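Local coordinates for importin subunit beta-1 (Saccharomyces cerevisiae, PDB 5OWU), which carries proteins into the nucleus in partnership with importin alpha, the adaptor that recognises the classical nuclear localization signal of the cargo, at residues A[458-463]-A[497-502]; A[469-474]-A[514-519]; A[479-484]-A[525-530]; A[544-549]-A[578-583]. All coordinates share one frame; numbering follows the deposited sequence. Where two conformers were deposited one is given.

Interaction 1: A[458-463]-A[497-502]; sequences ACLIGL and PALVDG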
loop_
_atom_site.group_PDB
_atom_site.type_symbol
_atom_site.label_atom_id
_atom_site.label_comp_id
_atom_site.label_asym_id
_atom_site.label_seq_id
_atom_site.Cartn_x
_atom_site.Cartn_y
_atom_site.Cartn_z
ATOM N N ALA A 458 -32.408 -13.035 -3.861
ATOM C CA ALA A 458 -32.212 -11.688 -3.328
ATOM C C ALA A 458 -31.152 -10.940 -4.121
ATOM O O ALA A 458 -31.279 -9.735 -4.364
ATOM C CB ALA A 458 -31.823 -11.744 -1.852
ATOM N N CYS A 459 -30.090 -11.637 -4.529
ATOM C CA CYS A 459 -29.070 -10.987 -5.343
ATOM C C CYS A 459 -29.628 -10.582 -6.702
ATOM O O CYS A 459 -29.301 -9.505 -7.218
ATOM C CB CYS A 459 -27.861 -11.906 -5.522
ATOM S SG CYS A 459 -26.872 -12.142 -4.023
ATOM N N LEU A 460 -30.463 -11.440 -7.299
ATOM C CA LEU A 460 -31.017 -11.159 -8.620
ATOM C C LEU A 460 -31.976 -9.978 -8.579
ATOM O O LEU A 460 -31.964 -9.134 -9.482
ATOM C CB LEU A 460 -31.731 -12.395 -9.167
ATOM C CG LEU A 460 -30.858 -13.597 -9.521
ATOM C CD1 LEU A 460 -31.732 -14.735 -9.993
ATOM C CD2 LEU A 460 -29.824 -13.234 -10.589
ATOM N N ILE A 461 -32.832 -9.914 -7.558
ATOM C CA ILE A 461 -33.670 -8.733 -7.383
ATOM C C ILE A 461 -32.804 -7.501 -7.148
ATOM O O ILE A 461 -33.075 -6.420 -7.685
ATOM C CB ILE A 461 -34.668 -8.947 -6.226
ATOM C CG1 ILE A 461 -35.610 -10.122 -6.518
ATOM C CG2 ILE A 461 -35.463 -7.674 -5.947
ATOM C CD1 ILE A 461 -36.364 -10.031 -7.830
ATOM N N GLY A 462 -31.752 -7.639 -6.337
ATOM C CA GLY A 462 -30.938 -6.484 -5.997
ATOM C C GLY A 462 -30.166 -5.921 -7.174
ATOM O O GLY A 462 -29.915 -4.715 -7.234
ATOM N N LEU A 463 -29.762 -6.778 -8.111
ATOM C CA LEU A 463 -29.103 -6.294 -9.322
ATOM C C LEU A 463 -30.009 -5.387 -10.144
ATOM O O LEU A 463 -29.506 -4.579 -10.932
ATOM C CB LEU A 463 -28.646 -7.475 -10.175
ATOM C CG LEU A 463 -27.423 -8.247 -9.659
ATOM C CD1 LEU A 463 -27.247 -9.502 -10.472
ATOM C CD2 LEU A 463 -26.174 -7.403 -9.728
ATOM N N PRO A 497 -26.737 -20.194 -14.784
ATOM C CA PRO A 497 -27.533 -19.502 -15.811
ATOM C C PRO A 497 -28.231 -18.265 -15.266
ATOM O O PRO A 497 -28.011 -17.148 -15.755
ATOM C CB PRO A 497 -28.534 -20.575 -16.266
ATOM C CG PRO A 497 -27.844 -21.875 -15.968
ATOM C CD PRO A 497 -27.055 -21.632 -14.707
ATOM N N ALA A 498 -29.026 -18.445 -14.210
ATOM C CA ALA A 498 -29.745 -17.318 -13.625
ATOM C C ALA A 498 -28.786 -16.194 -13.244
ATOM O O ALA A 498 -28.947 -15.046 -13.678
ATOM C CB ALA A 498 -30.543 -17.788 -12.409
ATOM N N LEU A 499 -27.757 -16.515 -12.458
ATOM C CA LEU A 499 -26.783 -15.499 -12.081
ATOM C C LEU A 499 -26.239 -14.785 -13.315
ATOM O O LEU A 499 -26.264 -13.549 -13.397
ATOM C CB LEU A 499 -25.650 -16.134 -11.263
ATOM C CG LEU A 499 -26.057 -16.567 -9.854
ATOM C CD1 LEU A 499 -25.002 -17.454 -9.229
ATOM C CD2 LEU A 499 -26.298 -15.358 -8.988
ATOM N N VAL A 500 -25.804 -15.549 -14.322
ATOM C CA VAL A 500 -25.225 -14.906 -15.498
ATOM C C VAL A 500 -26.261 -14.000 -16.148
ATOM O O VAL A 500 -25.995 -12.825 -16.442
ATOM C CB VAL A 500 -24.671 -15.959 -16.475
ATOM C CG1 VAL A 500 -24.373 -15.349 -17.852
ATOM C CG2 VAL A 500 -23.398 -16.562 -15.902
ATOM N N ASP A 501 -27.488 -14.502 -16.306
ATOM C CA ASP A 501 -28.525 -13.664 -16.893
ATOM C C ASP A 501 -28.649 -12.366 -16.106
ATOM O O ASP A 501 -28.563 -11.266 -16.673
ATOM C CB ASP A 501 -29.852 -14.420 -16.934
ATOM C CG ASP A 501 -30.996 -13.555 -17.393
ATOM O OD1 ASP A 501 -31.167 -13.400 -18.618
ATOM O OD2 ASP A 501 -31.723 -13.024 -16.530
ATOM N N GLY A 502 -28.743 -12.473 -14.778
ATOM C CA GLY A 502 -28.869 -11.272 -13.974
ATOM C C GLY A 502 -27.697 -10.336 -14.184
ATOM O O GLY A 502 -27.875 -9.130 -14.391
#
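L460 and L463, one turn apart on helix 452-463, reach across to the backbone of helix 496-507 around G502. L460 makes the broadest contact. Its CG is anti to the carbonyl carbon (chi1 -68°) and the chain then runs on extended, which carries both methyls over to the other helix although the CB itself does not point there. CD1 rests against A498 CB at 4.1 Å. CD2 lies 3.7 Å from A498 O and 4.0 Å from G502 CA, and it also meets the end of L499, whose CD2 is 4.4 Å from L460 CD2. The methyl thus sits in the shallow groove between A498 and G502, where G502 exposes its bare CA to it; the two CA atoms of L460 and G502 are only 5.8 Å apart. One turn on, L463 directs its CD1 at the same glycine, 3.8 Å from G502 C. L463 and L499 both touch I477 of helix 467-484, which borders the contact. The two short helical segments run nearly parallel, 13° between their directions, with their axes 9.9 Å apart. Leucine methyls laid on a glycine-bearing turn of an almost parallel neighbour join the first helices of HEAT repeats 11 and 12, the side-by-side stacking from which a HEAT-repeat solenoid is built.

Interaction 2: A[469-474]-A[514-519]; sequences VATNCS and FNARAS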
loop_
_atom_site.group_PDB
_atom_site.type_symbol
_atom_site.label_atom_id
_atom_site.label_comp_id
_atom_site.label_asym_id
_atom_site.label_seq_id
_atom_site.Cartn_x
_atom_site.Cartn_y
_atom_site.Cartn_z
ATOM N N VAL A 469 -27.373 -0.753 -4.382
ATOM C CA VAL A 469 -27.677 -2.138 -4.029
ATOM C C VAL A 469 -27.061 -3.094 -5.048
ATOM O O VAL A 469 -26.417 -4.087 -4.686
ATOM C CB VAL A 469 -29.203 -2.330 -3.923
ATOM C CG1 VAL A 469 -29.560 -3.769 -3.534
ATOM C CG2 VAL A 469 -29.799 -1.345 -2.913
ATOM N N ALA A 470 -27.236 -2.797 -6.340
ATOM C CA ALA A 470 -26.755 -3.687 -7.396
ATOM C C ALA A 470 -25.247 -3.915 -7.304
ATOM O O ALA A 470 -24.762 -5.029 -7.540
ATOM C CB ALA A 470 -27.123 -3.109 -8.769
ATOM N N THR A 471 -24.487 -2.874 -6.970
ATOM C CA THR A 471 -23.036 -3.022 -6.857
ATOM C C THR A 471 -22.677 -4.028 -5.772
ATOM O O THR A 471 -21.855 -4.939 -5.976
ATOM C CB THR A 471 -22.414 -1.653 -6.569
ATOM O OG1 THR A 471 -22.607 -0.809 -7.712
ATOM C CG2 THR A 471 -20.927 -1.753 -6.264
ATOM N N ASN A 472 -23.310 -3.894 -4.609
ATOM C CA ASN A 472 -23.039 -4.830 -3.530
ATOM C C ASN A 472 -23.520 -6.231 -3.875
ATOM O O ASN A 472 -22.909 -7.216 -3.440
ATOM C CB ASN A 472 -23.660 -4.306 -2.236
ATOM C CG ASN A 472 -22.833 -3.190 -1.627
ATOM O OD1 ASN A 472 -21.693 -2.959 -2.042
ATOM N ND2 ASN A 472 -23.391 -2.497 -0.642
ATOM N N CYS A 473 -24.572 -6.350 -4.686
ATOM C CA CYS A 473 -25.019 -7.673 -5.110
ATOM C C CYS A 473 -24.015 -8.331 -6.052
ATOM O O CYS A 473 -23.824 -9.551 -5.996
ATOM C CB CYS A 473 -26.394 -7.576 -5.762
ATOM S SG CYS A 473 -27.682 -7.289 -4.555
ATOM N N SER A 474 -23.369 -7.554 -6.927
ATOM C CA SER A 474 -22.323 -8.127 -7.772
ATOM C C SER A 474 -21.148 -8.614 -6.929
ATOM O O SER A 474 -20.622 -9.713 -7.154
ATOM C CB SER A 474 -21.853 -7.104 -8.816
ATOM O OG SER A 474 -22.764 -7.046 -9.904
ATOM N N PHE A 514 -22.773 4.782 -9.386
ATOM C CA PHE A 514 -22.353 4.045 -8.198
ATOM C C PHE A 514 -21.685 2.724 -8.561
ATOM O O PHE A 514 -21.711 1.764 -7.792
ATOM C CB PHE A 514 -23.535 3.847 -7.250
ATOM C CG PHE A 514 -24.081 5.142 -6.736
ATOM C CD1 PHE A 514 -23.319 5.932 -5.890
ATOM C CD2 PHE A 514 -25.327 5.594 -7.121
ATOM C CE1 PHE A 514 -23.801 7.139 -5.424
ATOM C CE2 PHE A 514 -25.813 6.804 -6.659
ATOM C CZ PHE A 514 -25.047 7.574 -5.807
ATOM N N ASN A 515 -21.062 2.697 -9.736
ATOM C CA ASN A 515 -20.220 1.596 -10.190
ATOM C C ASN A 515 -20.998 0.301 -10.397
ATOM O O ASN A 515 -20.394 -0.773 -10.487
ATOM C CB ASN A 515 -19.057 1.364 -9.223
ATOM C CG ASN A 515 -17.786 0.976 -9.938
ATOM O OD1 ASN A 515 -17.399 1.614 -10.918
ATOM N ND2 ASN A 515 -17.133 -0.082 -9.465
ATOM N N ALA A 516 -22.327 0.383 -10.538
ATOM C CA ALA A 516 -23.120 -0.837 -10.675
ATOM C C ALA A 516 -22.818 -1.591 -11.969
ATOM O O ALA A 516 -22.856 -2.825 -11.985
ATOM C CB ALA A 516 -24.609 -0.502 -10.588
ATOM N N ARG A 517 -22.525 -0.888 -13.062
ATOM C CA ARG A 517 -22.282 -1.585 -14.321
ATOM C C ARG A 517 -20.898 -2.234 -14.339
ATOM O O ARG A 517 -20.762 -3.425 -14.648
ATOM C CB ARG A 517 -22.456 -0.610 -15.491
ATOM C CG ARG A 517 -22.269 -1.233 -16.865
ATOM C CD ARG A 517 -22.671 -0.251 -17.963
ATOM N NE ARG A 517 -21.791 0.915 -18.026
ATOM C CZ ARG A 517 -22.071 2.030 -18.699
ATOM N NH1 ARG A 517 -23.215 2.142 -19.355
ATOM N NH2 ARG A 517 -21.209 3.040 -18.717
ATOM N N ALA A 518 -19.863 -1.471 -13.979
ATOM C CA ALA A 518 -18.515 -2.032 -13.903
ATOM C C ALA A 518 -18.455 -3.221 -12.952
ATOM O O ALA A 518 -17.836 -4.251 -13.266
ATOM C CB ALA A 518 -17.527 -0.950 -13.463
ATOM N N SER A 519 -19.095 -3.104 -11.784
ATOM C CA SER A 519 -19.122 -4.218 -10.844
ATOM C C SER A 519 -19.732 -5.452 -11.488
ATOM O O SER A 519 -19.221 -6.569 -11.319
ATOM C CB SER A 519 -19.893 -3.820 -9.584
ATOM O OG SER A 519 -19.211 -2.774 -8.913
HETATM O O HOH W 1 -23.917 -4.750 -10.374
#
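T471 sets its two branches against different parts of the 514-519 segment. OG1 is anti to the carbonyl carbon (chi1 -66°) and lies 2.7 Å from F514 O, close enough for a hydrogen bond, although P467 O in the preceding turn competes for the same proton. The methyl CG2, anti to the backbone N, comes to 3.3 Å from S519 OG. That hydroxyl is turned back on its own helix and donates to N515 O at 2.8 Å, approaching from above the carbonyl plane, 38° out of it; S519 N reaches the same oxygen from the opposite face. Beside T471 only small side chains meet: A470 CB faces A516 CB at 4.1 Å, and S474 CB faces S519 CB at 3.9 Å. A water fills the polar corner, bound 2.6 Å from S474 OG and donating to A516 O at 2.7 Å, with a weaker bond to A470 O. These short side chains let T471 and A516 come within 4.4 Å, CA to CA. The contact joins the first turn of helix 516-530, and the loop residues just before it, to helix 467-484; helix 425-442 packs on V469 and N472 of the latter, while helix 563-586 packs on R517 and A518.

Interaction 3: A[479-484]-A[525-530]; sequences NLVEQL and TTMVEY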
loop_
_atom_site.group_PDB
_atom_site.type_symbol
_atom_site.label_atom_id
_atom_site.label_comp_id
_atom_site.label_asym_id
_atom_site.label_seq_id
_atom_site.Cartn_x
_atom_site.Cartn_y
_atom_site.Cartn_z
ATOM N N ASN A 479 -18.310 -13.274 -4.254
ATOM C CA ASN A 479 -17.973 -14.040 -3.049
ATOM C C ASN A 479 -18.605 -15.428 -3.068
ATOM O O ASN A 479 -17.952 -16.427 -2.733
ATOM C CB ASN A 479 -18.419 -13.286 -1.803
ATOM C CG ASN A 479 -17.626 -12.033 -1.576
ATOM O OD1 ASN A 479 -16.628 -11.799 -2.247
ATOM N ND2 ASN A 479 -18.052 -11.222 -0.611
ATOM N N LEU A 480 -19.888 -15.508 -3.427
ATOM C CA LEU A 480 -20.564 -16.800 -3.467
ATOM C C LEU A 480 -19.845 -17.766 -4.388
ATOM O O LEU A 480 -19.581 -18.918 -4.017
ATOM C CB LEU A 480 -22.011 -16.632 -3.923
ATOM C CG LEU A 480 -23.028 -16.206 -2.877
ATOM C CD1 LEU A 480 -24.351 -15.898 -3.563
ATOM C CD2 LEU A 480 -23.206 -17.289 -1.823
ATOM N N VAL A 481 -19.541 -17.322 -5.610
ATOM C CA VAL A 481 -18.906 -18.208 -6.579
ATOM C C VAL A 481 -17.520 -18.617 -6.095
ATOM O O VAL A 481 -17.147 -19.795 -6.150
ATOM C CB VAL A 481 -18.853 -17.531 -7.961
ATOM C CG1 VAL A 481 -18.028 -18.355 -8.952
ATOM C CG2 VAL A 481 -20.258 -17.320 -8.483
ATOM N N GLU A 482 -16.739 -17.650 -5.607
ATOM C CA GLU A 482 -15.380 -17.947 -5.161
ATOM C C GLU A 482 -15.376 -18.965 -4.027
ATOM O O GLU A 482 -14.545 -19.884 -4.007
ATOM C CB GLU A 482 -14.682 -16.658 -4.719
ATOM C CG GLU A 482 -14.146 -15.809 -5.857
ATOM C CD GLU A 482 -13.507 -14.521 -5.373
ATOM O OE1 GLU A 482 -13.654 -14.187 -4.178
ATOM O OE2 GLU A 482 -12.863 -13.836 -6.191
ATOM N N GLN A 483 -16.298 -18.829 -3.077
ATOM C CA GLN A 483 -16.270 -19.687 -1.903
ATOM C C GLN A 483 -16.970 -21.020 -2.120
ATOM O O GLN A 483 -16.654 -21.983 -1.420
ATOM C CB GLN A 483 -16.898 -18.954 -0.712
ATOM C CG GLN A 483 -16.128 -17.714 -0.306
ATOM C CD GLN A 483 -14.740 -18.050 0.203
ATOM O OE1 GLN A 483 -13.741 -17.514 -0.273
ATOM N NE2 GLN A 483 -14.679 -18.947 1.174
ATOM N N LEU A 484 -17.896 -21.114 -3.073
ATOM C CA LEU A 484 -18.629 -22.358 -3.265
ATOM C C LEU A 484 -18.121 -23.193 -4.431
ATOM O O LEU A 484 -18.395 -24.398 -4.469
ATOM C CB LEU A 484 -20.120 -22.064 -3.466
ATOM C CG LEU A 484 -20.815 -21.442 -2.253
ATOM C CD1 LEU A 484 -22.237 -21.050 -2.584
ATOM C CD2 LEU A 484 -20.803 -22.412 -1.079
ATOM N N THR A 525 -16.447 -11.586 -15.031
ATOM C CA THR A 525 -15.111 -12.151 -15.135
ATOM C C THR A 525 -14.970 -13.328 -14.183
ATOM O O THR A 525 -14.522 -14.414 -14.576
ATOM C CB THR A 525 -14.068 -11.070 -14.864
ATOM O OG1 THR A 525 -14.160 -10.074 -15.897
ATOM C CG2 THR A 525 -12.671 -11.652 -14.865
ATOM N N THR A 526 -15.418 -13.150 -12.938
ATOM C CA THR A 526 -15.421 -14.261 -11.994
ATOM C C THR A 526 -16.206 -15.438 -12.561
ATOM O O THR A 526 -15.734 -16.584 -12.531
ATOM C CB THR A 526 -16.005 -13.802 -10.651
ATOM O OG1 THR A 526 -15.151 -12.811 -10.070
ATOM C CG2 THR A 526 -16.145 -14.959 -9.681
ATOM N N MET A 527 -17.397 -15.174 -13.124
ATOM C CA MET A 527 -18.191 -16.288 -13.633
ATOM C C MET A 527 -17.399 -17.052 -14.678
ATOM O O MET A 527 -17.425 -18.291 -14.719
ATOM C CB MET A 527 -19.510 -15.804 -14.235
ATOM C CG MET A 527 -20.379 -14.978 -13.321
ATOM S SD MET A 527 -20.689 -15.776 -11.754
ATOM C CE MET A 527 -21.947 -16.978 -12.187
ATOM N N VAL A 528 -16.666 -16.324 -15.520
ATOM C CA VAL A 528 -15.887 -16.981 -16.557
ATOM C C VAL A 528 -14.806 -17.833 -15.921
ATOM O O VAL A 528 -14.640 -19.014 -16.250
ATOM C CB VAL A 528 -15.284 -15.943 -17.520
ATOM C CG1 VAL A 528 -14.290 -16.613 -18.478
ATOM C CG2 VAL A 528 -16.375 -15.251 -18.290
ATOM N N GLU A 529 -14.092 -17.260 -14.957
ATOM C CA GLU A 529 -12.879 -17.905 -14.482
ATOM C C GLU A 529 -13.191 -19.164 -13.682
ATOM O O GLU A 529 -12.391 -20.103 -13.678
ATOM C CB GLU A 529 -12.063 -16.892 -13.687
ATOM C CG GLU A 529 -11.489 -15.801 -14.622
ATOM C CD GLU A 529 -10.811 -14.652 -13.900
ATOM O OE1 GLU A 529 -11.172 -14.374 -12.735
ATOM O OE2 GLU A 529 -9.922 -14.017 -14.515
ATOM N N TYR A 530 -14.368 -19.235 -13.062
ATOM C CA TYR A 530 -14.767 -20.423 -12.321
ATOM C C TYR A 530 -15.686 -21.350 -13.107
ATOM O O TYR A 530 -16.120 -22.367 -12.561
ATOM C CB TYR A 530 -15.444 -20.017 -11.007
ATOM C CG TYR A 530 -14.460 -19.521 -9.972
ATOM C CD1 TYR A 530 -14.089 -18.183 -9.917
ATOM C CD2 TYR A 530 -13.886 -20.400 -9.064
ATOM C CE1 TYR A 530 -13.178 -17.731 -8.973
ATOM C CE2 TYR A 530 -12.973 -19.960 -8.120
ATOM C CZ TYR A 530 -12.628 -18.627 -8.076
ATOM O OH TYR A 530 -11.731 -18.196 -7.130
HETATM O O HOH W 2 -12.957 -13.949 -8.982
#
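V481 enters between M527 and Y530, with T526 beside it. Its CG1 is anti to the backbone N (chi1 172°), which sends that methyl to Y530 CB at 3.7 Å and on toward the base of the ring, while CG2 turns to the thioether and lies 3.6 Å from M527 SD. M527 starts from a CB that points away from helix 467-484; bends at its second and third side-chain torsions fold the chain back, so that SD and CE come up to the valine, the two side chains crossing at about a right angle. T526 turns its methyl inward, CG2 4.0 Å from V481 CG1, and its hydroxyl outward.

E482 crosses the phenol end of Y530 at a slant. Its backbone CA stands over one face of the ring, offset toward the rim, and its CG is 3.6 Å from Y530 OH. The side chain then runs extended past the phenol, the carboxylate plane turned 56° from that of the ring. A water links its end to the opposite helix, donating to E482 OE2 at 2.8 Å and hydrogen-bonded to T526 OG1 at 2.7 Å. Y496 of helix 496-507 packs on both V481 and Y530, and L503 packs on M527. The segments run almost parallel, crossing at 19°. The chemistry divides across the interface: methyls, sulfur and the ring base make an apolar interior, while the carboxylate and the threonine hydroxyl meet through water at the margin, a polar link that needs no direct bond between the two helices.

Interaction 4: A[544-549]-A[578-583]; sequences TFVMDK and TVLAAV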
loop_
_atom_site.group_PDB
_atom_site.type_symbol
_atom_site.label_atom_id
_atom_site.label_comp_id
_atom_site.label_asym_id
_atom_site.label_seq_id
_atom_site.Cartn_x
_atom_site.Cartn_y
_atom_site.Cartn_z
ATOM N N THR A 544 -20.797 -14.415 -26.292
ATOM C CA THR A 544 -21.717 -13.734 -27.198
ATOM C C THR A 544 -22.040 -12.337 -26.700
ATOM O O THR A 544 -22.020 -11.371 -27.475
ATOM C CB THR A 544 -23.002 -14.558 -27.343
ATOM O OG1 THR A 544 -22.697 -15.812 -27.953
ATOM C CG2 THR A 544 -24.047 -13.834 -28.192
ATOM N N PHE A 545 -22.319 -12.205 -25.401
ATOM C CA PHE A 545 -22.741 -10.914 -24.879
ATOM C C PHE A 545 -21.634 -9.880 -25.022
ATOM O O PHE A 545 -21.883 -8.748 -25.456
ATOM C CB PHE A 545 -23.171 -11.038 -23.415
ATOM C CG PHE A 545 -23.212 -9.716 -22.691
ATOM C CD1 PHE A 545 -24.234 -8.812 -22.925
ATOM C CD2 PHE A 545 -22.219 -9.371 -21.796
ATOM C CE1 PHE A 545 -24.264 -7.594 -22.267
ATOM C CE2 PHE A 545 -22.248 -8.160 -21.135
ATOM C CZ PHE A 545 -23.259 -7.272 -21.368
ATOM N N VAL A 546 -20.395 -10.246 -24.680
ATOM C CA VAL A 546 -19.372 -9.210 -24.609
ATOM C C VAL A 546 -18.952 -8.788 -26.011
ATOM O O VAL A 546 -18.848 -7.592 -26.308
ATOM C CB VAL A 546 -18.177 -9.667 -23.747
ATOM C CG1 VAL A 546 -18.618 -9.828 -22.288
ATOM C CG2 VAL A 546 -17.544 -10.950 -24.287
ATOM N N MET A 547 -18.769 -9.754 -26.912
ATOM C CA MET A 547 -18.435 -9.422 -28.294
ATOM C C MET A 547 -19.482 -8.484 -28.883
ATOM O O MET A 547 -19.170 -7.352 -29.280
ATOM C CB MET A 547 -18.286 -10.709 -29.111
ATOM C CG MET A 547 -17.063 -11.517 -28.670
ATOM S SD MET A 547 -16.655 -12.994 -29.619
ATOM C CE MET A 547 -18.183 -13.931 -29.548
ATOM N N ASP A 548 -20.747 -8.917 -28.895
ATOM C CA ASP A 548 -21.828 -8.042 -29.337
ATOM C C ASP A 548 -21.760 -6.696 -28.622
ATOM O O ASP A 548 -21.866 -5.635 -29.248
ATOM C CB ASP A 548 -23.179 -8.718 -29.090
ATOM C CG ASP A 548 -23.355 -10.006 -29.891
ATOM O OD1 ASP A 548 -22.355 -10.528 -30.429
ATOM O OD2 ASP A 548 -24.498 -10.507 -29.968
ATOM N N LYS A 549 -21.556 -6.722 -27.302
ATOM C CA LYS A 549 -21.570 -5.474 -26.547
ATOM C C LYS A 549 -20.452 -4.554 -27.005
ATOM O O LYS A 549 -20.649 -3.338 -27.146
ATOM C CB LYS A 549 -21.451 -5.759 -25.053
ATOM C CG LYS A 549 -21.739 -4.553 -24.170
ATOM C CD LYS A 549 -23.226 -4.218 -24.174
ATOM C CE LYS A 549 -23.505 -2.953 -23.392
ATOM N NZ LYS A 549 -24.957 -2.617 -23.362
ATOM N N THR A 578 -11.861 -6.305 -20.684
ATOM C CA THR A 578 -11.357 -7.171 -19.617
ATOM C C THR A 578 -12.098 -8.506 -19.609
ATOM O O THR A 578 -11.475 -9.585 -19.618
ATOM C CB THR A 578 -11.488 -6.450 -18.272
ATOM O OG1 THR A 578 -10.749 -5.219 -18.324
ATOM C CG2 THR A 578 -10.955 -7.309 -17.116
ATOM N N VAL A 579 -13.435 -8.460 -19.624
ATOM C CA VAL A 579 -14.183 -9.718 -19.664
ATOM C C VAL A 579 -13.846 -10.498 -20.927
ATOM O O VAL A 579 -13.721 -11.726 -20.898
ATOM C CB VAL A 579 -15.698 -9.469 -19.559
ATOM C CG1 VAL A 579 -16.451 -10.804 -19.550
ATOM C CG2 VAL A 579 -16.022 -8.679 -18.312
ATOM N N LEU A 580 -13.720 -9.802 -22.059
ATOM C CA LEU A 580 -13.443 -10.468 -23.328
ATOM C C LEU A 580 -12.097 -11.176 -23.291
ATOM O O LEU A 580 -11.962 -12.300 -23.786
ATOM C CB LEU A 580 -13.487 -9.449 -24.468
ATOM C CG LEU A 580 -13.158 -9.939 -25.884
ATOM C CD1 LEU A 580 -14.089 -11.058 -26.315
ATOM C CD2 LEU A 580 -13.233 -8.776 -26.869
ATOM N N ALA A 581 -11.087 -10.537 -22.702
ATOM C CA ALA A 581 -9.799 -11.197 -22.551
ATOM C C ALA A 581 -9.940 -12.463 -21.721
ATOM O O ALA A 581 -9.372 -13.509 -22.069
ATOM C CB ALA A 581 -8.785 -10.244 -21.918
ATOM N N ALA A 582 -10.715 -12.398 -20.626
ATOM C CA ALA A 582 -10.917 -13.605 -19.823
ATOM C C ALA A 582 -11.630 -14.694 -20.623
ATOM O O ALA A 582 -11.289 -15.879 -20.517
ATOM C CB ALA A 582 -11.700 -13.278 -18.548
ATOM N N VAL A 583 -12.629 -14.313 -21.422
ATOM C CA VAL A 583 -13.355 -15.281 -22.243
ATOM C C VAL A 583 -12.405 -15.953 -23.229
ATOM O O VAL A 583 -12.400 -17.181 -23.383
ATOM C CB VAL A 583 -14.525 -14.589 -22.971
ATOM C CG1 VAL A 583 -15.110 -15.481 -24.069
ATOM C CG2 VAL A 583 -15.616 -14.210 -21.982
#
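The CB of V546 points toward helix 563-586, and its two methyls part to meet different residues there. From CB, CG1 goes anti to the carbonyl carbon (chi1 -66°) and presses on V579, 3.6 Å from V579 CG1 and 4.0 Å from V579 CB. CG2 sits between the backbone N and the carbonyl carbon; it meets L580 CD1 at 4.0 Å and, more loosely, V583 CG2 at 4.4 Å. The valine tip is therefore held among three residues spanning one turn of the opposite helix. L580 takes a second partner with the same methyl: its CD1 is 3.8 Å from M547 CG, the two side chains crossing at about a right angle. Beyond them L598 of helix 595-607 touches both M547 and L580, and I542 of helix 536-553 packs on V579 and V583. The segments are antiparallel in sense but strongly inclined, 135° between their directions, and they form the helical hairpin of HEAT repeat 13. Every group that meets here is a methyl, methylene or methine, so the hairpin is held at this level by apolar packing, consistent with exclusion of water, and not by directional bonds between these segments.

Interactions 2 and 3 are two levels of one helix pair, 467-484 with 516-530, with centres 16 Å apart; interaction 1 lies on the neighbouring layer of the same two repeats, HEAT 11 and 12. It touches both: L463 CD2 lies 3.4 Å from S474 OG of interaction 2, and L499 CB lies 3.9 Å from M527 CE of interaction 3. Interaction 4, within repeat 13, continues the stack, its V579 CG2 3.4 Å from T525 OG1 and its V583 CG2 3.9 Å from V528 CG2; T525 and V528 lie on the side of helix 516-530 turned away from helix 467-484. Three successive repeats are thus joined through contacts both between and within repeats.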